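Local coordinates for uncharacterized protein, toxin (Helicobacter pylori, PDB 4LTT), which is a RelE-family toxin of the YafQ subfamily from a toxin-antitoxin system, probably acts as an RNA endonuclease, and can bind copper, at residues Lys7-Lys12 with Leu78-Ser83. Sequence-based numbering, arbitrary orientation. Where two conformers were deposited one is given.
Sequences KKSFQK and LLRLGS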
ATOM      1  N   LYS A   7      -5.458   8.346   1.161  1.00  7.21           N
ATOM      2  CA  LYS A   7      -4.850   9.695   1.192  1.00  6.78           C
ATOM      3  C   LYS A   7      -4.747  10.196  -0.253  1.00  6.75           C
ATOM      4  O   LYS A   7      -4.599   9.411  -1.187  1.00  7.60           O
ATOM      5  CB  LYS A   7      -3.479   9.626   1.856  1.00  7.54           C
ATOM      6  CG  LYS A   7      -3.562   9.196   3.349  1.00  9.13           C
ATOM      7  CD  LYS A   7      -4.412  10.130   4.183  1.00 12.77           C
ATOM      8  CE  LYS A   7      -4.505   9.893   5.654  1.00 14.67           C
ATOM      9  NZ  LYS A   7      -4.820  11.219   6.307  1.00 19.10           N
ATOM     10  N   LYS A   8      -4.718  11.513  -0.413  1.00  7.70           N
ATOM     11  CA  LYS A   8      -4.585  12.057  -1.751  1.00  7.90           C
ATOM     12  C   LYS A   8      -3.282  11.618  -2.420  1.00  8.02           C
ATOM     13  O   LYS A   8      -3.245  11.417  -3.637  1.00  9.80           O
ATOM     14  CB  LYS A   8      -4.749  13.587  -1.731  1.00  9.57           C
ATOM     15  CG  LYS A   8      -6.186  14.023  -1.471  1.00 12.40           C
ATOM     16  CD  LYS A   8      -7.168  13.808  -2.600  1.00 18.14           C
ATOM     17  CE  LYS A   8      -8.577  13.884  -1.965  1.00 21.19           C
ATOM     18  NZ  LYS A   8      -9.179  15.258  -1.989  1.00 18.34           N
ATOM     19  N   SER A   9      -2.245  11.428  -1.636  1.00  8.01           N
ATOM     20  CA  SER A   9      -0.918  10.963  -2.191  1.00  9.24           C
ATOM     21  C   SER A   9      -1.147   9.563  -2.840  1.00  8.68           C
ATOM     22  O   SER A   9      -0.627   9.269  -3.960  1.00  9.52           O
ATOM     23  CB  SER A   9       0.150  10.851  -1.084  1.00 11.05           C
ATOM     24  OG  SER A   9      -0.277  10.120   0.055  1.00 11.76           O
ATOM     25  N   PHE A  10      -1.937   8.715  -2.185  1.00  7.20           N
ATOM     26  CA  PHE A  10      -2.213   7.401  -2.731  1.00  7.08           C
ATOM     27  C   PHE A  10      -3.070   7.490  -4.000  1.00  7.18           C
ATOM     28  O   PHE A  10      -2.818   6.798  -4.978  1.00  6.92           O
ATOM     29  CB  PHE A  10      -2.958   6.539  -1.678  1.00  6.72           C
ATOM     30  CG  PHE A  10      -3.487   5.245  -2.239  1.00  6.53           C
ATOM     31  CD1 PHE A  10      -2.731   4.094  -2.281  1.00  6.92           C
ATOM     32  CD2 PHE A  10      -4.792   5.209  -2.796  1.00  7.46           C
ATOM     33  CE1 PHE A  10      -3.223   2.906  -2.828  1.00  7.39           C
ATOM     34  CE2 PHE A  10      -5.266   4.029  -3.366  1.00  7.93           C
ATOM     35  CZ  PHE A  10      -4.468   2.886  -3.369  1.00  7.96           C
ATOM     36  N   GLN A  11      -4.078   8.332  -3.977  0.50  7.11           N
ATOM     37  CA  GLN A  11      -4.923   8.532  -5.156  0.50  7.91           C
ATOM     38  C   GLN A  11      -4.080   8.982  -6.372  0.50  7.87           C
ATOM     39  O   GLN A  11      -4.270   8.446  -7.480  0.50  8.38           O
ATOM     40  CB  GLN A  11      -5.964   9.618  -4.868  0.50  8.50           C
ATOM     41  CG  GLN A  11      -6.940   9.143  -3.816  0.50  9.74           C
ATOM     42  CD  GLN A  11      -7.898  10.264  -3.398  0.50 10.93           C
ATOM     43  OE1 GLN A  11      -8.368  11.051  -4.257  0.50 13.42           O
ATOM     44  NE2 GLN A  11      -8.127  10.405  -2.074  0.50 10.80           N
ATOM     45  N   LYS A  12      -3.193   9.944  -6.180  1.00  8.01           N
ATOM     46  CA  LYS A  12      -2.371  10.409  -7.296  1.00  9.65           C
ATOM     47  C   LYS A  12      -1.513   9.251  -7.777  1.00  8.90           C
ATOM     48  O   LYS A  12      -1.355   9.061  -9.002  1.00  8.94           O
ATOM     49  CB  LYS A  12      -1.460  11.533  -6.779  1.00 13.25           C
ATOM     50  CG  LYS A  12      -2.198  12.876  -6.517  1.00 16.16           C
ATOM     51  CD  LYS A  12      -1.142  14.002  -6.395  1.00 21.00           C
ATOM     52  CE  LYS A  12      -1.620  15.353  -5.761  1.00 21.81           C
ATOM     53  NZ  LYS A  12      -2.821  16.025  -6.317  1.00 27.85           N
ATOM     54  N   LEU A  78      -4.338   4.157   3.338  1.00  5.40           N
ATOM     55  CA  LEU A  78      -3.472   3.888   2.218  1.00  5.70           C
ATOM     56  C   LEU A  78      -2.716   5.120   1.847  1.00  5.61           C
ATOM     57  O   LEU A  78      -3.316   6.152   1.574  1.00  6.49           O
ATOM     58  CB  LEU A  78      -4.283   3.390   1.016  1.00  6.84           C
ATOM     59  CG  LEU A  78      -5.175   2.153   1.314  1.00  7.29           C
ATOM     60  CD1 LEU A  78      -5.680   1.578  -0.001  1.00  9.73           C
ATOM     61  CD2 LEU A  78      -4.372   1.031   2.026  1.00  8.25           C
ATOM     62  N   LEU A  79      -1.385   5.050   2.002  1.00  5.91           N
ATOM     63  CA  LEU A  79      -0.511   6.202   1.875  1.00  5.87           C
ATOM     64  C   LEU A  79       0.140   6.365   0.501  1.00  6.59           C
ATOM     65  O   LEU A  79       0.114   7.467  -0.077  1.00  7.77           O
ATOM     66  CB  LEU A  79       0.551   6.157   2.975  1.00  7.07           C
ATOM     67  CG  LEU A  79       1.396   7.427   3.072  1.00  8.09           C
ATOM     68  CD1 LEU A  79       0.523   8.482   3.670  1.00 11.59           C
ATOM     69  CD2 LEU A  79       2.654   7.224   3.946  1.00 10.16           C
ATOM     70  N   ARG A  80       0.805   5.329   0.007  1.00  6.54           N
ATOM     71  CA  ARG A  80       1.532   5.440  -1.250  1.00  6.66           C
ATOM     72  C   ARG A  80       1.363   4.130  -1.955  1.00  6.79           C
ATOM     73  O   ARG A  80       1.167   3.061  -1.362  1.00  6.12           O
ATOM     74  CB  ARG A  80       3.088   5.595  -1.042  1.00  7.88           C
ATOM     75  CG  ARG A  80       3.581   6.863  -0.385  1.00  9.94           C
ATOM     76  CD  ARG A  80       3.168   8.076  -1.159  1.00 10.50           C
ATOM     77  NE  ARG A  80       3.620   8.085  -2.559  1.00 12.05           N
ATOM     78  CZ  ARG A  80       4.729   8.607  -3.071  1.00 11.46           C
ATOM     79  NH1 ARG A  80       5.616   9.218  -2.277  1.00 14.37           N
ATOM     80  NH2 ARG A  80       4.901   8.644  -4.390  1.00 13.49           N
ATOM     81  N   LEU A  81       1.532   4.176  -3.288  1.00  6.86           N
ATOM     82  CA  LEU A  81       1.519   2.988  -4.121  1.00  6.72           C
ATOM     83  C   LEU A  81       2.474   3.250  -5.261  1.00  7.46           C
ATOM     84  O   LEU A  81       2.207   4.081  -6.145  1.00  8.79           O
ATOM     85  CB  LEU A  81       0.110   2.796  -4.662  1.00  6.79           C
ATOM     86  CG  LEU A  81      -0.082   1.504  -5.524  1.00  6.01           C
ATOM     87  CD1 LEU A  81      -0.030   0.225  -4.663  1.00  7.61           C
ATOM     88  CD2 LEU A  81      -1.436   1.588  -6.288  1.00  7.39           C
ATOM     89  N   GLY A  82       3.605   2.599  -5.282  1.00  7.11           N
ATOM     90  CA  GLY A  82       4.572   2.905  -6.378  1.00  7.36           C
ATOM     91  C   GLY A  82       5.888   2.213  -6.132  1.00  6.54           C
ATOM     92  O   GLY A  82       6.015   1.315  -5.308  1.00  7.43           O
ATOM     93  N   SER A  83       6.911   2.569  -6.907  1.00  7.88           N
ATOM     94  CA  SER A  83       8.195   1.906  -6.842  1.00  7.88           C
ATOM     95  C   SER A  83       8.979   2.306  -5.580  1.00  7.77           C
ATOM     96  O   SER A  83       8.754   3.343  -5.008  1.00  8.05           O
ATOM     97  CB  SER A  83       9.059   2.241  -8.062  1.00  8.87           C
ATOM     98  OG  SER A  83       9.439   3.551  -8.032  1.00  9.96           O
TER
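Ser9 OG donates a hydrogen bond to Leu79 O, with 2.7 Å between OG and O. The hydroxyl lies in the carbonyl plane, and the C=O...OG angle is 149°. A chi1 of 50° tucks OG in over its own backbone, flanked by N and C, and turns it to the strand. The second bond is backbone to backbone: Lys7 N gives its hydrogen to Leu78 O at 3.1 Å. Two successive strand carbonyls are therefore gripped by the first turn of the helix and its N-cap residue, Lys7.

Phe10 carries the apolar part. Its CG is anti to the backbone N (chi1 170°), and the ring runs alongside Leu78. Leu78 CB lies over one ring face, 3.9 Å from the ring centroid, in a CH-pi contact. Leu78 CD1 reaches the far end of the ring, 3.8 Å from Phe10 CZ. Leu81 CB meets Phe10 CE1 obliquely at 3.8 Å. Leu27 and Ile31 of helix 25-35 extend this buried cluster around Leu81 and Leu78.

On the outer side, Arg80 CD passes 4.1 Å from Ser9 CB, and Arg80 NE goes on to a salt bridge with Asp13. The same Asp13 oxygen, OD2, also accepts a hydrogen bond from Leu81 N.

Both Leu79 and Arg80 pair by backbone with the single residue Val68 of strand 65-72, which makes a classic beta bulge. Helix 8-19 packs here against strand 75-82 of the mixed sheet, part of the alpha/beta fold of RelE-family toxins.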